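Local coordinates for protein chitinase (Paenibacillus sp. FPU-7, PDB 5GZT) that probably hydrolyses internal beta-1,4 linkages between N-acetylglucosamine units of chitin, using two glycosyl hydrolase family 18 regions on one chain, at residues V656-Y666 against S755-G763; V692-G700 against D730-V738. All coordinates share one frame; numbering follows the deposited sequence.

Contact 1 of 2, residues V656-Y666 against S755-G763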
# COMPACT_ATOMS: atom_id res chain seq x y z
N VAL B 656 28.87 -4.77 0.71
CA VAL B 656 30.02 -5.42 0.17
C VAL B 656 29.73 -6.93 0.02
O VAL B 656 29.16 -7.58 0.88
CB VAL B 656 31.19 -5.25 1.16
CG1 VAL B 656 32.41 -6.05 0.66
CG2 VAL B 656 31.55 -3.78 1.29
N TYR B 657 30.20 -7.53 -1.07
CA TYR B 657 30.04 -8.94 -1.25
C TYR B 657 31.43 -9.59 -1.25
O TYR B 657 31.61 -10.68 -0.70
CB TYR B 657 29.41 -9.16 -2.64
CG TYR B 657 29.26 -10.62 -2.99
CD1 TYR B 657 28.18 -11.36 -2.54
CD2 TYR B 657 30.14 -11.20 -3.81
CE1 TYR B 657 28.04 -12.71 -2.85
CE2 TYR B 657 30.08 -12.52 -4.10
CZ TYR B 657 29.02 -13.27 -3.64
OH TYR B 657 29.05 -14.57 -4.10
N ALA B 658 32.40 -8.94 -1.86
CA ALA B 658 33.80 -9.35 -1.85
C ALA B 658 34.67 -8.14 -1.49
O ALA B 658 34.82 -7.22 -2.28
CB ALA B 658 34.25 -9.91 -3.19
N GLY B 659 35.17 -8.11 -0.27
CA GLY B 659 35.86 -6.91 0.22
C GLY B 659 37.31 -7.07 0.61
O GLY B 659 37.93 -6.08 1.18
N THR B 660 37.93 -8.18 0.18
CA THR B 660 39.35 -8.43 0.50
C THR B 660 40.16 -8.88 -0.71
O THR B 660 39.73 -9.72 -1.50
CB THR B 660 39.48 -9.53 1.52
OG1 THR B 660 38.85 -9.20 2.73
CG2 THR B 660 40.95 -9.77 1.82
N VAL B 661 41.28 -8.23 -0.91
CA VAL B 661 42.34 -8.69 -1.76
C VAL B 661 43.59 -8.75 -0.87
O VAL B 661 43.89 -7.75 -0.17
CB VAL B 661 42.58 -7.81 -2.95
CG1 VAL B 661 43.78 -8.30 -3.74
CG2 VAL B 661 41.33 -7.75 -3.84
N THR B 662 44.23 -9.92 -0.81
CA THR B 662 45.34 -10.15 0.13
C THR B 662 46.72 -10.21 -0.60
O THR B 662 46.89 -10.94 -1.60
CB THR B 662 45.13 -11.46 0.83
OG1 THR B 662 43.87 -11.45 1.46
CG2 THR B 662 46.25 -11.67 1.90
N MET B 663 47.68 -9.45 -0.06
CA MET B 663 49.05 -9.41 -0.55
C MET B 663 49.61 -10.82 -0.52
O MET B 663 49.33 -11.58 0.38
CB MET B 663 49.93 -8.49 0.30
CG MET B 663 49.50 -6.99 0.32
SD MET B 663 49.91 -6.23 -1.22
CE MET B 663 51.69 -6.39 -1.36
N ALA B 664 50.38 -11.19 -1.53
CA ALA B 664 51.07 -12.52 -1.52
C ALA B 664 52.40 -12.42 -0.80
O ALA B 664 52.83 -13.35 -0.20
CB ALA B 664 51.34 -12.89 -2.98
N THR B 665 53.09 -11.28 -0.88
CA THR B 665 54.36 -11.08 -0.13
C THR B 665 54.29 -9.68 0.47
O THR B 665 53.23 -9.07 0.46
CB THR B 665 55.62 -11.17 -1.01
OG1 THR B 665 55.63 -10.10 -1.94
CG2 THR B 665 55.72 -12.58 -1.76
N TYR B 666 55.38 -9.18 1.03
CA TYR B 666 55.38 -7.81 1.48
C TYR B 666 55.12 -6.86 0.34
O TYR B 666 54.62 -5.80 0.59
CB TYR B 666 56.70 -7.44 2.21
CG TYR B 666 56.76 -7.85 3.69
CD1 TYR B 666 55.71 -7.58 4.50
CD2 TYR B 666 57.85 -8.52 4.23
CE1 TYR B 666 55.69 -7.95 5.83
CE2 TYR B 666 57.88 -8.84 5.62
CZ TYR B 666 56.77 -8.58 6.39
OH TYR B 666 56.60 -8.85 7.75
N SER B 755 34.10 1.33 2.19
CA SER B 755 35.36 0.74 2.55
C SER B 755 35.49 -0.79 2.23
O SER B 755 34.65 -1.59 2.61
CB SER B 755 35.46 0.85 4.08
OG SER B 755 36.70 0.31 4.56
N VAL B 756 36.55 -1.14 1.51
CA VAL B 756 37.00 -2.52 1.33
C VAL B 756 38.56 -2.48 1.62
O VAL B 756 39.10 -1.38 1.98
CB VAL B 756 36.70 -3.04 -0.06
CG1 VAL B 756 35.16 -3.16 -0.19
CG2 VAL B 756 37.19 -2.10 -1.09
N THR B 757 39.20 -3.63 1.54
CA THR B 757 40.50 -3.86 2.13
C THR B 757 41.47 -4.63 1.25
O THR B 757 41.14 -5.70 0.75
CB THR B 757 40.29 -4.56 3.41
OG1 THR B 757 39.36 -3.81 4.20
CG2 THR B 757 41.52 -4.76 4.15
N ILE B 758 42.68 -4.06 1.14
CA ILE B 758 43.88 -4.82 0.82
C ILE B 758 44.53 -5.31 2.09
O ILE B 758 45.03 -4.47 2.85
CB ILE B 758 44.81 -4.02 -0.01
CG1 ILE B 758 44.19 -3.76 -1.37
CG2 ILE B 758 46.13 -4.76 -0.25
CD1 ILE B 758 44.96 -2.76 -2.25
N MET B 759 44.53 -6.64 2.32
CA MET B 759 45.08 -7.25 3.51
C MET B 759 46.56 -7.52 3.33
O MET B 759 47.04 -7.92 2.23
CB MET B 759 44.37 -8.52 3.88
CG MET B 759 42.93 -8.28 4.31
SD MET B 759 42.84 -7.67 6.07
CE MET B 759 43.78 -8.84 6.90
N PRO B 760 47.35 -7.22 4.36
CA PRO B 760 48.81 -7.63 4.30
C PRO B 760 48.96 -9.17 4.36
O PRO B 760 48.01 -9.90 4.64
CB PRO B 760 49.38 -6.98 5.57
CG PRO B 760 48.25 -7.08 6.54
CD PRO B 760 46.96 -6.85 5.73
N LYS B 761 50.16 -9.68 4.05
CA LYS B 761 50.35 -11.03 3.64
C LYS B 761 50.02 -12.04 4.71
O LYS B 761 49.69 -13.15 4.34
CB LYS B 761 51.77 -11.23 3.15
CG LYS B 761 52.83 -11.10 4.25
CD LYS B 761 54.18 -11.62 3.75
CE LYS B 761 55.23 -11.57 4.85
NZ LYS B 761 56.56 -11.89 4.27
N PHE B 762 50.02 -11.68 6.01
CA PHE B 762 49.67 -12.65 7.01
C PHE B 762 48.20 -12.77 7.25
O PHE B 762 47.77 -13.63 8.03
CB PHE B 762 50.44 -12.44 8.37
CG PHE B 762 51.93 -12.67 8.26
CD1 PHE B 762 52.43 -13.89 7.79
CD2 PHE B 762 52.84 -11.67 8.63
CE1 PHE B 762 53.81 -14.13 7.71
CE2 PHE B 762 54.22 -11.89 8.53
CZ PHE B 762 54.71 -13.14 8.07
N GLY B 763 47.38 -11.95 6.57
CA GLY B 763 45.95 -12.16 6.66
C GLY B 763 45.27 -11.62 7.92
O GLY B 763 45.73 -10.64 8.53
O HOH W 1 49.48 -13.92 1.63
O HOH W 2 52.00 -7.70 2.81
O HOH W 3 57.56 -10.95 1.81
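A parallel strand pair, Thr660-Thr662 beside Thr757-Met759, belongs to the immunoglobulin-like domain of this chitinase. Its rungs are backbone hydrogen bonds. Thr757 N donates to Gly659 O, and Val661 N donates to Thr757 O at 3.0 Å. Met759 N then reaches Val661 O, with the donor tilted 24° from the carbonyl plane. Met663 N closes the ladder on Met759 O at 2.8 Å in a nearly straight bond. On one face the methyl Thr660 CG2 meets Met759 CG at 3.5 Å. With OG1 beside the backbone N (chi1 -62°), CG2 lies anti to that N and turns to Met759; OG1 bonds to Lys1104 O. Thr757 OG1 is likewise held by Gly1107 O, so this face turns to the second family 18 region. The other face is apolar and belongs to the domain interior: Met663 CG rests 4.1 Å from Ile758 CG2, and Val661 and Val756 pack on Phe674 of strand 668-678. Past the strands, Pro760-Gly763 form a type I beta turn, from which the Lys761 chain runs out extended beyond CG. Lys761 CE sits over the centre of the Tyr666 ring, a CH-pi contact, and NZ makes a cation-pi contact 3.8 Å from the ring centroid. One water joins Lys761 NZ to Tyr666 N, and a second joins Lys761 N to Thr665 O. A serine in place of Tyr666 would probably leave the lysine ammonium without its aromatic partner and the end of its chain freer to swing. A further water donates to both Met663 O and Lys761 O.

Contact 2 of 2, residues V692-G700 against D730-V738; sequences VTVSGIPAG and DPIDVRVVV. With FMT (formic acid), chain J.
Val692, Val694, Val734 and Val736 form the apolar centre, with their side chains gathered on one side of the strand pair. Val692 CG1 touches Val736 CG1 at 3.7 Å, and Val694 CG1 touches Val734 CG1. Both atoms of the latter pair lie anti to their backbone N (chi1 -179° and -180°), and these are the branches that meet. Ile697 CD1 adds to the cluster at 4.0 Å from Val734 CG1. Farther along, Pro698 CG packs on Ile732 CD1. Tyr703, Val705, Val717 and Val719 of the facing strands 703-707 and 714-723 cover this side, as in the interior of an immunoglobulin-like beta sandwich. The strands run antiparallel. Thr693 and Val737 are a hydrogen-bonded pair, with Thr693 N to Val737 O at 2.9 Å and Val737 N back to Thr693 O. Ser695 and Arg735 repeat the pattern. Gly696 follows, where a side chain would clash with Asp733 O. The other face is more polar. Thr693 OG1 lies 3.4 Å from Val737 CB, the two side chains side by side. One water links Thr693 OG1 to Arg735 O, and another links Ser695 OG to Asp733 O. Arg735 NE forms a salt bridge with Asp733 OD2 at 2.7 Å, at the guanidinium edge and on the syn lone pair; NH2 adds a weak bond to the same oxygen. Asp733 OD1 is taken by Ser755 OG. NH1 of Arg735 reaches Pro753 O and NH2 Gly1009 O. On the outer edge of strand 692-695, Val694 N donates to formic acid O1 at 3.0 Å; Tyr703 OH also holds this molecule, probably from the crystallisation liquor.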
# COMPACT_ATOMS: atom_id res chain seq x y z
N VAL B 692 32.38 5.64 -11.20
CA VAL B 692 32.88 5.15 -9.93
C VAL B 692 34.25 5.78 -9.65
O VAL B 692 35.13 5.76 -10.56
CB VAL B 692 33.06 3.61 -9.99
CG1 VAL B 692 33.62 3.08 -8.67
CG2 VAL B 692 31.72 2.90 -10.20
N THR B 693 34.49 6.21 -8.40
CA THR B 693 35.86 6.62 -8.05
C THR B 693 36.41 5.71 -6.97
O THR B 693 35.70 5.38 -5.99
CB THR B 693 35.94 8.07 -7.53
OG1 THR B 693 35.35 8.11 -6.25
CG2 THR B 693 35.17 9.04 -8.41
N VAL B 694 37.64 5.28 -7.13
CA VAL B 694 38.27 4.38 -6.19
C VAL B 694 39.54 5.09 -5.66
O VAL B 694 40.35 5.51 -6.45
CB VAL B 694 38.69 3.06 -6.88
CG1 VAL B 694 39.34 2.09 -5.84
CG2 VAL B 694 37.46 2.46 -7.65
N SER B 695 39.73 5.15 -4.34
CA SER B 695 40.97 5.69 -3.80
C SER B 695 41.59 4.63 -2.87
O SER B 695 40.87 3.79 -2.27
CB SER B 695 40.69 6.93 -3.00
OG SER B 695 40.05 6.50 -1.86
N GLY B 696 42.91 4.67 -2.81
CA GLY B 696 43.68 3.89 -1.90
C GLY B 696 44.39 2.77 -2.61
O GLY B 696 45.14 2.09 -1.97
N ILE B 697 44.19 2.55 -3.93
CA ILE B 697 44.90 1.45 -4.60
C ILE B 697 46.35 1.94 -4.69
O ILE B 697 46.55 3.08 -5.04
CB ILE B 697 44.41 1.25 -6.03
CG1 ILE B 697 42.89 0.86 -6.08
CG2 ILE B 697 45.26 0.23 -6.75
CD1 ILE B 697 42.61 -0.50 -5.53
N PRO B 698 47.35 1.11 -4.36
CA PRO B 698 48.76 1.66 -4.32
C PRO B 698 49.26 2.20 -5.63
O PRO B 698 48.80 1.81 -6.68
CB PRO B 698 49.58 0.43 -3.95
CG PRO B 698 48.60 -0.42 -3.15
CD PRO B 698 47.31 -0.26 -3.87
N ALA B 699 50.24 3.10 -5.56
CA ALA B 699 50.72 3.83 -6.71
C ALA B 699 51.35 2.81 -7.66
O ALA B 699 52.05 1.84 -7.21
CB ALA B 699 51.76 4.89 -6.29
N GLY B 700 50.99 2.94 -8.93
CA GLY B 700 51.57 2.09 -9.97
C GLY B 700 50.77 0.79 -10.14
O GLY B 700 51.08 0.06 -11.10
N ASP B 730 50.57 -3.39 7.12
CA ASP B 730 49.22 -3.26 7.66
C ASP B 730 48.17 -3.17 6.54
O ASP B 730 48.52 -2.88 5.46
CB ASP B 730 49.13 -2.00 8.45
CG ASP B 730 49.85 -2.14 9.79
OD1 ASP B 730 49.39 -2.94 10.67
OD2 ASP B 730 50.86 -1.50 9.85
N PRO B 731 46.90 -3.31 6.86
CA PRO B 731 45.90 -3.26 5.77
C PRO B 731 45.86 -1.86 5.13
O PRO B 731 46.17 -0.89 5.80
CB PRO B 731 44.61 -3.56 6.49
CG PRO B 731 44.96 -4.37 7.64
CD PRO B 731 46.29 -3.77 8.12
N ILE B 732 45.48 -1.80 3.87
CA ILE B 732 45.26 -0.61 3.13
C ILE B 732 43.75 -0.43 2.95
O ILE B 732 43.05 -1.35 2.44
CB ILE B 732 45.95 -0.69 1.78
CG1 ILE B 732 47.51 -0.86 1.97
CG2 ILE B 732 45.60 0.57 0.96
CD1 ILE B 732 48.24 -1.23 0.73
N ASP B 733 43.23 0.73 3.38
CA ASP B 733 41.82 1.01 3.21
C ASP B 733 41.56 1.49 1.78
O ASP B 733 42.18 2.41 1.31
CB ASP B 733 41.32 2.05 4.26
CG ASP B 733 39.78 2.27 4.18
OD1 ASP B 733 39.00 1.25 4.04
OD2 ASP B 733 39.36 3.43 4.29
N VAL B 734 40.65 0.84 1.09
CA VAL B 734 40.24 1.21 -0.27
C VAL B 734 38.80 1.76 -0.23
O VAL B 734 37.97 1.17 0.42
CB VAL B 734 40.34 -0.02 -1.21
CG1 VAL B 734 39.93 0.33 -2.64
CG2 VAL B 734 41.75 -0.51 -1.24
N ARG B 735 38.54 2.93 -0.82
CA ARG B 735 37.25 3.57 -0.69
C ARG B 735 36.66 3.71 -2.12
O ARG B 735 37.33 4.19 -3.00
CB ARG B 735 37.39 4.97 -0.04
CG ARG B 735 37.82 4.94 1.41
CD ARG B 735 36.63 4.59 2.23
NE ARG B 735 36.94 4.39 3.61
CZ ARG B 735 36.08 4.39 4.61
NH1 ARG B 735 34.79 4.64 4.44
NH2 ARG B 735 36.52 4.21 5.84
N VAL B 736 35.38 3.36 -2.27
CA VAL B 736 34.69 3.28 -3.56
C VAL B 736 33.48 4.17 -3.52
O VAL B 736 32.60 3.98 -2.71
CB VAL B 736 34.23 1.82 -3.88
CG1 VAL B 736 33.59 1.75 -5.27
CG2 VAL B 736 35.48 0.93 -3.85
N VAL B 737 33.44 5.20 -4.35
CA VAL B 737 32.23 5.99 -4.38
C VAL B 737 31.50 5.65 -5.70
O VAL B 737 32.12 5.66 -6.74
CB VAL B 737 32.55 7.50 -4.40
CG1 VAL B 737 31.31 8.29 -4.73
CG2 VAL B 737 33.20 7.94 -3.03
N VAL B 738 30.20 5.36 -5.60
CA VAL B 738 29.36 5.12 -6.75
C VAL B 738 28.63 6.40 -7.08
O VAL B 738 27.80 6.90 -6.29
CB VAL B 738 28.33 4.01 -6.45
CG1 VAL B 738 27.53 3.65 -7.69
CG2 VAL B 738 29.04 2.77 -6.00
C FMT J . 39.13 6.99 -9.90
O1 FMT J . 38.69 5.80 -9.91
O2 FMT J . 38.47 8.08 -10.41
O HOH W 4 36.81 6.96 -3.76
O HOH W 5 41.27 5.21 0.73

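How the contacts relate
From the N terminus, the chain passes through the first segment of contact 1, then both segments of contact 2, and returns to contact 1. Contact 2 closes the shorter loop, from 692-700 to 730-738. It is nested inside the longer loop that contact 1 closes between 656-666 and 755-763. Strands 732-738 and 754-759 follow each other in the chain and lie side by side, so the two contacts share a four-stranded mixed sheet ordered 660-662, 754-759, 732-738, 692-695. Val734 N to Val756 O and Ser755 OG to Asp733 OD1 are probable hydrogen bonds across the seam. The sheet thus brings strand 660-662, early in the immunoglobulin-like region, beside strand 754-759, late in it.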